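Local atomic coordinates of cytochrome B5 (Hadesarchaea archaeon YNP_N21, PDB entry 6NZX), a protein that binds a protoporphyrin IX heme in a cytochrome b5-like domain and, as in its relatives, probably carries electrons. Residues P20-Y25 with P71-L76. Numbering follows the deposited sequence.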
loop_
_atom_site.group_PDB
_atom_site.type_symbol
_atom_site.label_atom_id
_atom_site.label_comp_id
_atom_site.label_asym_id
_atom_site.label_seq_id
_atom_site.Cartn_x
_atom_site.Cartn_y
_atom_site.Cartn_z
ATOM N N PRO A 20 -0.480 2.586 10.341
ATOM C CA PRO A 20 -0.226 1.452 9.459
ATOM C C PRO A 20 0.167 1.930 8.058
ATOM O O PRO A 20 -0.100 3.079 7.672
ATOM C CB PRO A 20 -1.543 0.651 9.437
ATOM C CG PRO A 20 -2.352 1.209 10.580
ATOM C CD PRO A 20 -1.872 2.631 10.801
ATOM N N ALA A 21 0.828 1.037 7.326
ATOM C CA ALA A 21 1.215 1.260 5.948
ATOM C C ALA A 21 0.326 0.378 5.057
ATOM O O ALA A 21 0.348 -0.872 5.135
ATOM C CB ALA A 21 2.697 0.986 5.774
ATOM N N TYR A 22 -0.517 1.046 4.274
ATOM C CA TYR A 22 -1.463 0.404 3.357
ATOM C C TYR A 22 -1.084 0.831 1.941
ATOM O O TYR A 22 -0.635 1.948 1.738
ATOM C CB TYR A 22 -2.897 0.888 3.573
ATOM C CG TYR A 22 -3.639 0.389 4.786
ATOM C CD1 TYR A 22 -3.051 -0.418 5.738
ATOM C CD2 TYR A 22 -4.945 0.798 5.001
ATOM C CE1 TYR A 22 -3.758 -0.846 6.850
ATOM C CE2 TYR A 22 -5.674 0.367 6.099
ATOM C CZ TYR A 22 -5.063 -0.440 7.039
ATOM O OH TYR A 22 -5.757 -0.859 8.123
ATOM N N VAL A 23 -1.281 -0.052 0.970
ATOM C CA VAL A 23 -1.046 0.292 -0.422
ATOM C C VAL A 23 -2.237 -0.222 -1.215
ATOM O O VAL A 23 -2.722 -1.289 -0.910
ATOM C CB VAL A 23 0.274 -0.299 -0.957
ATOM C CG1 VAL A 23 1.474 0.327 -0.280
ATOM C CG2 VAL A 23 0.320 -1.819 -0.811
ATOM N N ALA A 24 -2.677 0.533 -2.227
ATOM C CA ALA A 24 -3.776 0.062 -3.070
ATOM C C ALA A 24 -3.203 -0.466 -4.390
ATOM O O ALA A 24 -2.150 -0.011 -4.877
ATOM C CB ALA A 24 -4.815 1.134 -3.270
ATOM N N TYR A 25 -3.864 -1.502 -4.913
ATOM C CA TYR A 25 -3.514 -2.072 -6.200
ATOM C C TYR A 25 -4.784 -2.616 -6.853
ATOM O O TYR A 25 -5.400 -3.506 -6.300
ATOM C CB TYR A 25 -2.457 -3.175 -6.076
ATOM C CG TYR A 25 -2.083 -3.755 -7.418
ATOM C CD1 TYR A 25 -2.519 -5.007 -7.815
ATOM C CD2 TYR A 25 -1.376 -2.997 -8.334
ATOM C CE1 TYR A 25 -2.222 -5.509 -9.075
ATOM C CE2 TYR A 25 -1.085 -3.472 -9.602
ATOM C CZ TYR A 25 -1.506 -4.734 -9.972
ATOM O OH TYR A 25 -1.196 -5.212 -11.211
ATOM N N PRO A 71 -2.739 -8.958 4.175
ATOM C CA PRO A 71 -4.199 -8.865 4.279
ATOM C C PRO A 71 -4.774 -7.774 3.357
ATOM O O PRO A 71 -4.175 -6.727 3.205
ATOM C CB PRO A 71 -4.496 -8.526 5.742
ATOM C CG PRO A 71 -3.157 -8.507 6.460
ATOM C CD PRO A 71 -2.055 -8.690 5.439
ATOM N N VAL A 72 -5.898 -8.078 2.712
ATOM C CA VAL A 72 -6.728 -7.077 2.054
ATOM C C VAL A 72 -7.660 -6.512 3.133
ATOM O O VAL A 72 -8.413 -7.268 3.766
ATOM C CB VAL A 72 -7.518 -7.678 0.878
ATOM C CG1 VAL A 72 -8.435 -6.654 0.211
ATOM C CG2 VAL A 72 -6.595 -8.316 -0.146
ATOM N N VAL A 73 -7.596 -5.199 3.344
ATOM C CA VAL A 73 -8.350 -4.559 4.403
ATOM C C VAL A 73 -9.537 -3.786 3.796
ATOM O O VAL A 73 -10.440 -3.378 4.488
ATOM C CB VAL A 73 -7.438 -3.675 5.280
ATOM C CG1 VAL A 73 -6.437 -4.516 6.054
ATOM C CG2 VAL A 73 -6.709 -2.608 4.478
ATOM N N GLY A 74 -9.580 -3.661 2.475
ATOM C CA GLY A 74 -10.737 -3.057 1.855
ATOM C C GLY A 74 -10.537 -2.791 0.379
ATOM O O GLY A 74 -9.642 -3.355 -0.264
ATOM N N VAL A 75 -11.422 -1.940 -0.148
ATOM C CA VAL A 75 -11.417 -1.546 -1.511
ATOM C C VAL A 75 -11.311 -0.021 -1.537
ATOM O O VAL A 75 -11.703 0.652 -0.572
ATOM C CB VAL A 75 -12.647 -2.073 -2.274
ATOM C CG1 VAL A 75 -12.717 -3.596 -2.207
ATOM C CG2 VAL A 75 -13.955 -1.453 -1.789
ATOM N N LEU A 76 -10.767 0.494 -2.643
ATOM C CA LEU A 76 -10.470 1.884 -2.787
ATOM C C LEU A 76 -11.499 2.516 -3.731
ATOM O O LEU A 76 -11.595 2.119 -4.880
ATOM C CB LEU A 76 -9.040 2.021 -3.304
ATOM C CG LEU A 76 -8.593 3.452 -3.566
ATOM C CD1 LEU A 76 -8.498 4.237 -2.275
ATOM C CD2 LEU A 76 -7.265 3.466 -4.315
#
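Val73 sets one methyl, CG2, over a face of the Tyr22 ring in a CH-pi contact, 3.8 Å from the ring centroid and 20° off the ring normal. Followed outward, Tyr22 CB and CG only carry the ring; contact starts at CD2, 3.9 Å from Val73 CG2. Tyr22 CE2 is the ring atom closest to that methyl, at 3.5 Å, so the methyl sits off centre, toward the CE2 rim. Tyr22 CZ follows at 3.7 Å from Val73 CG2, while CE1 and the terminal OH are each 4.2 Å from it. With CG anti to the carbonyl carbon (chi1 -75°), the Tyr22 ring is carried over the intervening strand 28-31 to Val73. Farther along, Leu76 CG anti to its backbone N (chi1 178°) brings the CD2 methyl against the Ala24 methyl, CB, at 3.5 Å. The Ala24 side chain lies about 7 Å from the heme. The contact is wholly apolar. Tyr13 stacks with Tyr22, and Phe5 of strand 3-5 touches Val73. With an alanine in place of Tyr22, Val73 CG2 would probably lose its aromatic floor and Tyr13 its stacking partner. Strand 28-31 lies between 22-25 and 72-76 and pairs antiparallel with each; Val73 and Gly74 form a classic beta bulge opposite its Val29. Leu10 of helix 7-11 packs against Tyr22, Ala24 and Leu76, joining that helix to the sheet of the cytochrome b5 fold.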